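Local coordinates for protein probable oxidoreductase (Mycobacterium abscessus, PDB 4EYE) that probably works as an NAD(P)H-dependent oxidoreductase of the quinone oxidoreductase branch of the medium-chain dehydrogenase/reductase superfamily, at residues A142-M147 against R310-A315; A150-G155 against A291-E296; I177-G182 against A299-L304. One frame throughout, in Å; residues are numbered along the deposited sequence.

Interaction 1 of 3, residues A142-M147 against R310-A315; sequences ANYHTM and RPPVSA
Pro311 CG sits over one face of the Tyr144 ring, offset toward its rim, 4.2 Å from the centroid of that ring and 21° off its normal, a CH-pi contact. At the edge of the same ring, in its plane, is water 1. Pro311 CB lies against the CZ/CE1 side of the ring, 3.7 Å from Tyr144 CZ and 3.9 Å from Tyr144 CE1. The Tyr144 hydroxyl runs on past it: OH is 3.4 Å from Pro311 CA and 3.5 Å from Pro312 CD, and thus rests where the two prolines join. With CG anti to its own carbonyl carbon (chi1 -71°), the tyrosine reaches from helix 143-154 toward the extended Pro311-Pro312 segment. No direct hydrogen bond joins the segments; instead water 1 donates to Tyr144 OH (3.1 Å) and to Pro312 O (3.0 Å). The hydroxyl also hydrogen-bonds Gln178 OE1, and Gln178 NE2 binds Arg310 O, so one amide ties both sides together. This buried packing joins a helix leading toward the nucleotide-binding domain to the chain returning into the GroES-like catalytic domain, the interdomain arrangement of medium-chain dehydrogenases/reductases.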
loop_
_atom_site.group_PDB
_atom_site.type_symbol
_atom_site.label_atom_id
_atom_site.label_comp_id
_atom_site.label_asym_id
_atom_site.label_seq_id
_atom_site.Cartn_x
_atom_site.Cartn_y
_atom_site.Cartn_z
ATOM N N ALA A 142 -2.600 3.455 0.574
ATOM C CA ALA A 142 -1.304 3.520 -0.127
ATOM C C ALA A 142 -1.218 2.417 -1.170
ATOM O O ALA A 142 -0.973 2.722 -2.367
ATOM C CB ALA A 142 -0.116 3.452 0.823
ATOM N N ASN A 143 -1.461 1.175 -0.769
ATOM C CA ASN A 143 -1.137 0.076 -1.654
ATOM C C ASN A 143 -2.006 -0.075 -2.927
ATOM O O ASN A 143 -1.478 -0.358 -4.015
ATOM C CB ASN A 143 -1.056 -1.275 -0.912
ATOM C CG ASN A 143 0.001 -1.283 0.213
ATOM O OD1 ASN A 143 0.888 -0.448 0.224
ATOM N ND2 ASN A 143 -0.120 -2.234 1.175
ATOM N N TYR A 144 -3.310 0.129 -2.797
ATOM C CA TYR A 144 -4.241 -0.105 -3.908
ATOM C C TYR A 144 -4.268 1.052 -4.878
ATOM O O TYR A 144 -4.363 0.817 -6.107
ATOM C CB TYR A 144 -5.647 -0.546 -3.396
ATOM C CG TYR A 144 -5.619 -1.975 -2.822
ATOM C CD1 TYR A 144 -4.956 -2.271 -1.619
ATOM C CD2 TYR A 144 -6.195 -3.036 -3.507
ATOM C CE1 TYR A 144 -4.913 -3.540 -1.103
ATOM C CE2 TYR A 144 -6.133 -4.328 -3.009
ATOM C CZ TYR A 144 -5.519 -4.586 -1.795
ATOM O OH TYR A 144 -5.457 -5.901 -1.320
ATOM N N HIS A 145 -4.195 2.291 -4.377
ATOM C CA HIS A 145 -4.128 3.433 -5.272
ATOM C C HIS A 145 -2.845 3.433 -6.039
ATOM O O HIS A 145 -2.846 3.755 -7.209
ATOM C CB HIS A 145 -4.264 4.782 -4.520
ATOM C CG HIS A 145 -5.654 5.112 -4.161
ATOM N ND1 HIS A 145 -6.424 5.911 -4.916
ATOM C CD2 HIS A 145 -6.454 4.684 -3.095
ATOM C CE1 HIS A 145 -7.633 5.974 -4.372
ATOM N NE2 HIS A 145 -7.646 5.229 -3.268
ATOM N N THR A 146 -1.739 3.048 -5.391
ATOM C CA THR A 146 -0.463 2.918 -6.072
ATOM C C THR A 146 -0.530 1.915 -7.236
ATOM O O THR A 146 -0.084 2.212 -8.341
ATOM C CB THR A 146 0.654 2.489 -5.103
ATOM O OG1 THR A 146 0.790 3.470 -4.088
ATOM C CG2 THR A 146 1.984 2.333 -5.823
ATOM N N MET A 147 -1.099 0.750 -6.964
ATOM C CA MET A 147 -1.172 -0.312 -7.948
ATOM C C MET A 147 -2.234 -0.063 -9.022
ATOM O O MET A 147 -1.984 -0.399 -10.171
ATOM C CB MET A 147 -1.273 -1.708 -7.302
ATOM C CG MET A 147 0.035 -2.208 -6.632
ATOM S SD MET A 147 1.516 -2.076 -7.709
ATOM C CE MET A 147 0.945 -2.898 -9.198
ATOM N N ARG A 310 -11.810 -7.706 -1.911
ATOM C CA ARG A 310 -11.700 -7.417 -0.501
ATOM C C ARG A 310 -10.216 -7.475 -0.105
ATOM O O ARG A 310 -9.614 -8.560 -0.101
ATOM C CB ARG A 310 -12.508 -8.449 0.339
ATOM C CG ARG A 310 -13.999 -8.440 0.117
ATOM C CD ARG A 310 -14.654 -7.143 0.600
ATOM N NE ARG A 310 -16.080 -7.178 0.349
ATOM C CZ ARG A 310 -16.668 -6.809 -0.786
ATOM N NH1 ARG A 310 -15.952 -6.344 -1.824
ATOM N NH2 ARG A 310 -17.994 -6.926 -0.912
ATOM N N PRO A 311 -9.611 -6.341 0.162
ATOM C CA PRO A 311 -8.228 -6.341 0.641
ATOM C C PRO A 311 -8.024 -7.205 1.869
ATOM O O PRO A 311 -8.708 -6.998 2.891
ATOM C CB PRO A 311 -7.981 -4.863 0.993
ATOM C CG PRO A 311 -8.926 -4.106 0.127
ATOM C CD PRO A 311 -10.164 -4.967 0.072
ATOM N N PRO A 312 -7.111 -8.190 1.792
ATOM C CA PRO A 312 -6.813 -9.019 2.988
ATOM C C PRO A 312 -6.128 -8.242 4.103
ATOM O O PRO A 312 -5.156 -7.538 3.859
ATOM C CB PRO A 312 -5.900 -10.134 2.464
ATOM C CG PRO A 312 -5.926 -10.035 0.976
ATOM C CD PRO A 312 -6.413 -8.654 0.586
ATOM N N VAL A 313 -6.667 -8.352 5.301
ATOM C CA VAL A 313 -6.084 -7.778 6.476
ATOM C C VAL A 313 -5.713 -8.902 7.443
ATOM O O VAL A 313 -6.590 -9.603 7.944
ATOM C CB VAL A 313 -7.035 -6.789 7.185
ATOM C CG1 VAL A 313 -6.323 -6.206 8.413
ATOM C CG2 VAL A 313 -7.425 -5.657 6.221
ATOM N N SER A 314 -4.409 -9.082 7.666
ATOM C CA SER A 314 -3.932 -10.297 8.340
ATOM C C SER A 314 -3.829 -10.090 9.866
ATOM O O SER A 314 -3.896 -11.061 10.630
ATOM C CB SER A 314 -2.596 -10.726 7.755
ATOM O OG SER A 314 -1.611 -9.689 7.883
ATOM N N ALA A 315 -3.713 -8.835 10.300
ATOM C CA ALA A 315 -3.577 -8.499 11.686
ATOM C C ALA A 315 -4.203 -7.126 11.997
ATOM O O ALA A 315 -4.021 -6.162 11.235
ATOM C CB ALA A 315 -2.109 -8.465 12.077
HETATM O O HOH W 1 -4.234 -5.887 1.573
#

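Interaction 2 of 3, residues A150-G155 against A291-E296; sequences AYARRG and ADYLYE
Arg153 and Tyr293 meet at the end of helix 143-154, where it packs beside the start of helix 293-306, two of the helices near the domain junction of this medium-chain dehydrogenase/reductase fold. Arg153 CB makes the closest approach of the contact, 3.4 Å from Tyr293 OH, and lies 3.9 Å from Tyr293 CZ; it approaches the ring obliquely. From CB the chain leaves with CG anti to the backbone N (chi1 180°) and then bends at chi2 (80°), which turns the guanidinium back along the tyrosine. The NH1 end of Arg153 comes within 4.1 Å of Tyr293 CD1, on the part of the ring nearer the tyrosine's own backbone. Arg153 CZ is 5.5 Å from the Tyr293 ring centroid, a distance at which the cation-pi term is long and at most weakly attractive; the guanidinium and ring planes stand 68° apart. The shortest contacts of the arginine are those made by its CB. Glu296, three residues after Tyr293, offers an opposite charge nearby, but Arg153 NH1 and Glu296 OE2 are too far apart for a salt bridge, and any attraction would be long-range. Phe286 and Trp283 of helix 283-289 also touch Arg153 and Tyr293 respectively. The backbone under the arginine has a wider, pi-type turn, closed by the bond from Gly155 N to Ala150 O (2.8 Å). At the tip of the tyrosine, Ala152 CB, a methyl, adds a second carbon contact to the hydroxyl, 3.7 Å from Tyr293 OH.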
loop_
_atom_site.group_PDB
_atom_site.type_symbol
_atom_site.label_atom_id
_atom_site.label_comp_id
_atom_site.label_asym_id
_atom_site.label_seq_id
_atom_site.Cartn_x
_atom_site.Cartn_y
_atom_site.Cartn_z
ATOM N N ALA A 150 -0.314 2.296 -11.167
ATOM C CA ALA A 150 0.731 1.539 -11.869
ATOM C C ALA A 150 0.177 0.794 -13.062
ATOM O O ALA A 150 0.778 0.779 -14.152
ATOM C CB ALA A 150 1.421 0.508 -10.930
ATOM N N TYR A 151 -0.929 0.108 -12.835
ATOM C CA TYR A 151 -1.561 -0.673 -13.904
ATOM C C TYR A 151 -2.295 0.157 -14.957
ATOM O O TYR A 151 -2.076 0.001 -16.190
ATOM C CB TYR A 151 -2.541 -1.657 -13.290
ATOM C CG TYR A 151 -1.916 -2.854 -12.619
ATOM C CD1 TYR A 151 -0.754 -3.424 -13.085
ATOM C CD2 TYR A 151 -2.545 -3.455 -11.526
ATOM C CE1 TYR A 151 -0.225 -4.569 -12.489
ATOM C CE2 TYR A 151 -2.008 -4.557 -10.914
ATOM C CZ TYR A 151 -0.874 -5.129 -11.377
ATOM O OH TYR A 151 -0.411 -6.293 -10.752
ATOM N N ALA A 152 -3.122 1.078 -14.507
ATOM C CA ALA A 152 -3.997 1.801 -15.425
ATOM C C ALA A 152 -3.252 2.889 -16.164
ATOM O O ALA A 152 -3.454 3.048 -17.361
ATOM C CB ALA A 152 -5.160 2.381 -14.674
ATOM N N ARG A 153 -2.404 3.651 -15.480
ATOM C CA ARG A 153 -1.780 4.802 -16.082
ATOM C C ARG A 153 -0.383 4.515 -16.617
ATOM O O ARG A 153 -0.056 4.874 -17.742
ATOM C CB ARG A 153 -1.727 5.960 -15.091
ATOM C CG ARG A 153 -1.083 7.227 -15.635
ATOM C CD ARG A 153 -2.030 8.040 -16.510
ATOM N NE ARG A 153 -1.472 9.377 -16.739
ATOM C CZ ARG A 153 -2.181 10.484 -16.863
ATOM N NH1 ARG A 153 -3.512 10.472 -16.736
ATOM N NH2 ARG A 153 -1.569 11.624 -17.074
ATOM N N ARG A 154 0.444 3.850 -15.824
ATOM C CA ARG A 154 1.846 3.701 -16.189
ATOM C C ARG A 154 2.092 2.534 -17.114
ATOM O O ARG A 154 2.726 2.688 -18.169
ATOM C CB ARG A 154 2.709 3.560 -14.947
ATOM C CG ARG A 154 2.735 4.797 -14.076
ATOM C CD ARG A 154 3.341 6.029 -14.750
ATOM N NE ARG A 154 4.737 5.830 -15.029
ATOM C CZ ARG A 154 5.316 5.932 -16.228
ATOM N NH1 ARG A 154 4.648 6.337 -17.286
ATOM N NH2 ARG A 154 6.617 5.650 -16.333
ATOM N N GLY A 155 1.600 1.361 -16.721
ATOM C CA GLY A 155 1.890 0.133 -17.457
ATOM C C GLY A 155 0.843 -0.261 -18.495
ATOM O O GLY A 155 1.102 -1.148 -19.323
ATOM N N ALA A 291 -3.464 16.022 -9.068
ATOM C CA ALA A 291 -4.286 15.670 -7.922
ATOM C C ALA A 291 -5.657 15.081 -8.348
ATOM O O ALA A 291 -6.162 14.185 -7.686
ATOM C CB ALA A 291 -4.442 16.851 -6.954
ATOM N N ASP A 292 -6.218 15.531 -9.461
ATOM C CA ASP A 292 -7.503 15.023 -9.936
ATOM C C ASP A 292 -7.492 13.571 -10.411
ATOM O O ASP A 292 -8.537 12.965 -10.478
ATOM C CB ASP A 292 -8.063 15.894 -11.050
ATOM C CG ASP A 292 -8.333 17.311 -10.586
ATOM O OD1 ASP A 292 -8.249 17.573 -9.371
ATOM O OD2 ASP A 292 -8.638 18.158 -11.431
ATOM N N TYR A 293 -6.316 13.001 -10.678
ATOM C CA TYR A 293 -6.257 11.585 -11.035
ATOM C C TYR A 293 -6.776 10.732 -9.877
ATOM O O TYR A 293 -7.340 9.645 -10.094
ATOM C CB TYR A 293 -4.882 11.159 -11.493
ATOM C CG TYR A 293 -4.864 9.744 -12.040
ATOM C CD1 TYR A 293 -5.488 9.426 -13.254
ATOM C CD2 TYR A 293 -4.226 8.731 -11.357
ATOM C CE1 TYR A 293 -5.449 8.130 -13.748
ATOM C CE2 TYR A 293 -4.188 7.438 -11.841
ATOM C CZ TYR A 293 -4.793 7.145 -13.050
ATOM O OH TYR A 293 -4.775 5.837 -13.520
ATOM N N LEU A 294 -6.623 11.247 -8.657
ATOM C CA LEU A 294 -7.122 10.573 -7.482
ATOM C C LEU A 294 -8.611 10.216 -7.564
ATOM O O LEU A 294 -9.012 9.189 -7.055
ATOM C CB LEU A 294 -6.857 11.421 -6.246
ATOM C CG LEU A 294 -6.992 10.749 -4.883
ATOM C CD1 LEU A 294 -6.035 9.547 -4.679
ATOM C CD2 LEU A 294 -6.694 11.843 -3.862
ATOM N N TYR A 295 -9.423 11.054 -8.216
ATOM C CA TYR A 295 -10.830 10.731 -8.386
ATOM C C TYR A 295 -11.001 9.485 -9.243
ATOM O O TYR A 295 -11.896 8.679 -8.982
ATOM C CB TYR A 295 -11.638 11.833 -9.084
ATOM C CG TYR A 295 -11.580 13.241 -8.540
ATOM C CD1 TYR A 295 -11.453 13.525 -7.175
ATOM C CD2 TYR A 295 -11.644 14.324 -9.436
ATOM C CE1 TYR A 295 -11.412 14.849 -6.730
ATOM C CE2 TYR A 295 -11.609 15.627 -8.997
ATOM C CZ TYR A 295 -11.509 15.892 -7.653
ATOM O OH TYR A 295 -11.481 17.237 -7.272
ATOM N N GLU A 296 -10.147 9.350 -10.247
ATOM C CA GLU A 296 -10.171 8.192 -11.143
ATOM C C GLU A 296 -9.689 6.920 -10.469
ATOM O O GLU A 296 -10.237 5.876 -10.711
ATOM C CB GLU A 296 -9.307 8.428 -12.394
ATOM C CG GLU A 296 -9.618 7.418 -13.472
ATOM C CD GLU A 296 -8.760 7.523 -14.747
ATOM O OE1 GLU A 296 -8.365 6.423 -15.247
ATOM O OE2 GLU A 296 -8.574 8.644 -15.250
#

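Interaction 3 of 3, residues I177-G182 against A299-L304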
loop_
_atom_site.group_PDB
_atom_site.type_symbol
_atom_site.label_atom_id
_atom_site.label_comp_id
_atom_site.label_asym_id
_atom_site.label_seq_id
_atom_site.Cartn_x
_atom_site.Cartn_y
_atom_site.Cartn_z
ATOM N N ILE A 177 -1.702 -8.317 -6.997
ATOM C CA ILE A 177 -2.437 -9.511 -7.377
ATOM C C ILE A 177 -3.935 -9.216 -7.572
ATOM O O ILE A 177 -4.513 -9.578 -8.607
ATOM C CB ILE A 177 -2.325 -10.652 -6.324
ATOM C CG1 ILE A 177 -0.867 -11.120 -6.204
ATOM C CG2 ILE A 177 -3.168 -11.887 -6.735
ATOM C CD1 ILE A 177 -0.639 -12.054 -5.038
ATOM N N GLN A 178 -4.572 -8.626 -6.561
ATOM C CA GLN A 178 -6.022 -8.539 -6.574
ATOM C C GLN A 178 -6.467 -7.572 -7.663
ATOM O O GLN A 178 -7.444 -7.838 -8.369
ATOM C CB GLN A 178 -6.564 -8.062 -5.224
ATOM C CG GLN A 178 -6.393 -9.045 -4.085
ATOM C CD GLN A 178 -7.253 -8.647 -2.916
ATOM O OE1 GLN A 178 -7.137 -7.510 -2.396
ATOM N NE2 GLN A 178 -8.150 -9.514 -2.526
ATOM N N ILE A 179 -5.747 -6.480 -7.837
ATOM C CA ILE A 179 -6.094 -5.549 -8.883
ATOM C C ILE A 179 -5.885 -6.132 -10.306
ATOM O O ILE A 179 -6.698 -5.896 -11.194
ATOM C CB ILE A 179 -5.390 -4.204 -8.745
ATOM C CG1 ILE A 179 -5.837 -3.523 -7.433
ATOM C CG2 ILE A 179 -5.696 -3.322 -9.986
ATOM C CD1 ILE A 179 -5.094 -2.273 -7.031
ATOM N N ALA A 180 -4.786 -6.833 -10.514
ATOM C CA ALA A 180 -4.516 -7.473 -11.812
ATOM C C ALA A 180 -5.636 -8.487 -12.141
ATOM O O ALA A 180 -6.165 -8.504 -13.265
ATOM C CB ALA A 180 -3.152 -8.164 -11.796
ATOM N N LYS A 181 -6.022 -9.287 -11.156
ATOM C CA LYS A 181 -7.101 -10.282 -11.352
ATOM C C LYS A 181 -8.392 -9.542 -11.639
ATOM O O LYS A 181 -9.127 -9.890 -12.558
ATOM C CB LYS A 181 -7.263 -11.197 -10.137
ATOM C CG LYS A 181 -6.139 -12.179 -9.909
ATOM C CD LYS A 181 -5.833 -13.067 -11.112
ATOM C CE LYS A 181 -6.957 -14.031 -11.482
ATOM N NZ LYS A 181 -6.693 -14.551 -12.869
ATOM N N GLY A 182 -8.610 -8.461 -10.894
ATOM C CA GLY A 182 -9.762 -7.609 -11.103
ATOM C C GLY A 182 -9.830 -7.030 -12.505
ATOM O O GLY A 182 -10.913 -6.831 -13.025
ATOM N N ALA A 299 -12.541 5.880 -8.048
ATOM C CA ALA A 299 -13.655 5.339 -8.828
ATOM C C ALA A 299 -13.353 3.902 -9.318
ATOM O O ALA A 299 -14.193 3.017 -9.203
ATOM C CB ALA A 299 -14.055 6.278 -9.976
ATOM N N GLY A 300 -12.138 3.684 -9.829
ATOM C CA GLY A 300 -11.692 2.367 -10.280
ATOM C C GLY A 300 -11.699 1.354 -9.156
ATOM O O GLY A 300 -12.166 0.200 -9.318
ATOM N N LEU A 301 -11.231 1.776 -7.994
ATOM C CA LEU A 301 -11.176 0.873 -6.828
ATOM C C LEU A 301 -12.571 0.587 -6.260
ATOM O O LEU A 301 -12.853 -0.552 -5.866
ATOM C CB LEU A 301 -10.233 1.397 -5.745
ATOM C CG LEU A 301 -8.755 1.368 -6.116
ATOM C CD1 LEU A 301 -7.985 2.156 -5.034
ATOM C CD2 LEU A 301 -8.176 -0.058 -6.335
ATOM N N GLU A 302 -13.417 1.598 -6.231
ATOM C CA GLU A 302 -14.808 1.427 -5.813
ATOM C C GLU A 302 -15.542 0.367 -6.694
ATOM O O GLU A 302 -16.327 -0.392 -6.188
ATOM C CB GLU A 302 -15.586 2.754 -5.885
ATOM C CG GLU A 302 -15.188 3.761 -4.813
ATOM C CD GLU A 302 -15.778 5.160 -5.012
ATOM O OE1 GLU A 302 -16.233 5.534 -6.113
ATOM O OE2 GLU A 302 -15.780 5.916 -4.022
ATOM N N LYS A 303 -15.243 0.360 -8.000
ATOM C CA LYS A 303 -15.794 -0.597 -8.931
ATOM C C LYS A 303 -15.262 -2.006 -8.666
ATOM O O LYS A 303 -16.050 -2.969 -8.586
ATOM C CB LYS A 303 -15.492 -0.171 -10.371
ATOM C CG LYS A 303 -15.744 -1.236 -11.458
ATOM C CD LYS A 303 -15.415 -0.697 -12.855
ATOM C CE LYS A 303 -14.793 -1.748 -13.793
ATOM N NZ LYS A 303 -15.812 -2.638 -14.398
ATOM N N LEU A 304 -13.947 -2.127 -8.486
ATOM C CA LEU A 304 -13.340 -3.418 -8.125
ATOM C C LEU A 304 -13.910 -3.977 -6.825
ATOM O O LEU A 304 -14.192 -5.164 -6.770
ATOM C CB LEU A 304 -11.802 -3.350 -8.107
ATOM C CG LEU A 304 -11.168 -3.032 -9.473
ATOM C CD1 LEU A 304 -9.683 -2.700 -9.403
ATOM C CD2 LEU A 304 -11.384 -4.178 -10.444
#
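Ile179 meets Leu301 and Leu304 through two different branches. One residue earlier in the helix, Gln178 has its amide on the Tyr144 side of this contact. Next, Ile179 has CG1 anti to the carbonyl carbon (chi1 -63°) and CG2 anti to the backbone N, which splits its two arms between the leucines. The longer arm of Ile179 ends in CD1, 3.9 Å from Leu301 CD2, with the two side chains passing at a slant. The shorter arm, Ile179 CG2, lies 4.1 Å from Leu304 CD1, and here the side chains cross at about a right angle. Further on, Lys181 NZ forms a salt bridge with Asp206 OD2. Gly182 closes the segment and brings the backbones nearest, its CA 6.3 Å from Leu304 CA. Leu304 CD2 rests against the Gly182 carbonyl, 3.7 Å from Gly182 O and 3.8 Å from Gly182 C, so the leucine divides its two methyls between isoleucine and main chain. The axes of the two short helical segments are 11.1 Å apart at their closest and cross at 80°, nearly perpendicular, consistent with the small contact. Met309 touches both Ile179 and Leu304 beside it. The arrangement is apolar helix-to-helix packing between helix 171-182, which follows the first strand of the parallel Rossmann sheet, and helix 293-306, which comes after its last strand.

Overall arrangement
Two helices are shared in turn: interactions 1 and 2 both use helix 143-154, and interactions 2 and 3 both use helix 293-306. Interactions 1 and 3, with centres about 11 Å apart, are coupled by the Gln178 amide, through OE1 to Tyr144 OH (2.6 Å) and NE2 to Arg310 O (3.0 Å). Between interactions 2 and 3, with centres about 12 Å apart, Tyr151 CD2 packs 3.5 Å from Ile179 CG2. Interactions 1 and 2, with centres about 16 Å apart, touch where His145 ND1 meets Leu294 CD1 at 3.7 Å. Together they bind helices 143-154, 171-182 and 293-306 and the Pro311-Pro312 segment leading into strand 313-318 into a continuous packing unit at the junction of the catalytic and Rossmann domains.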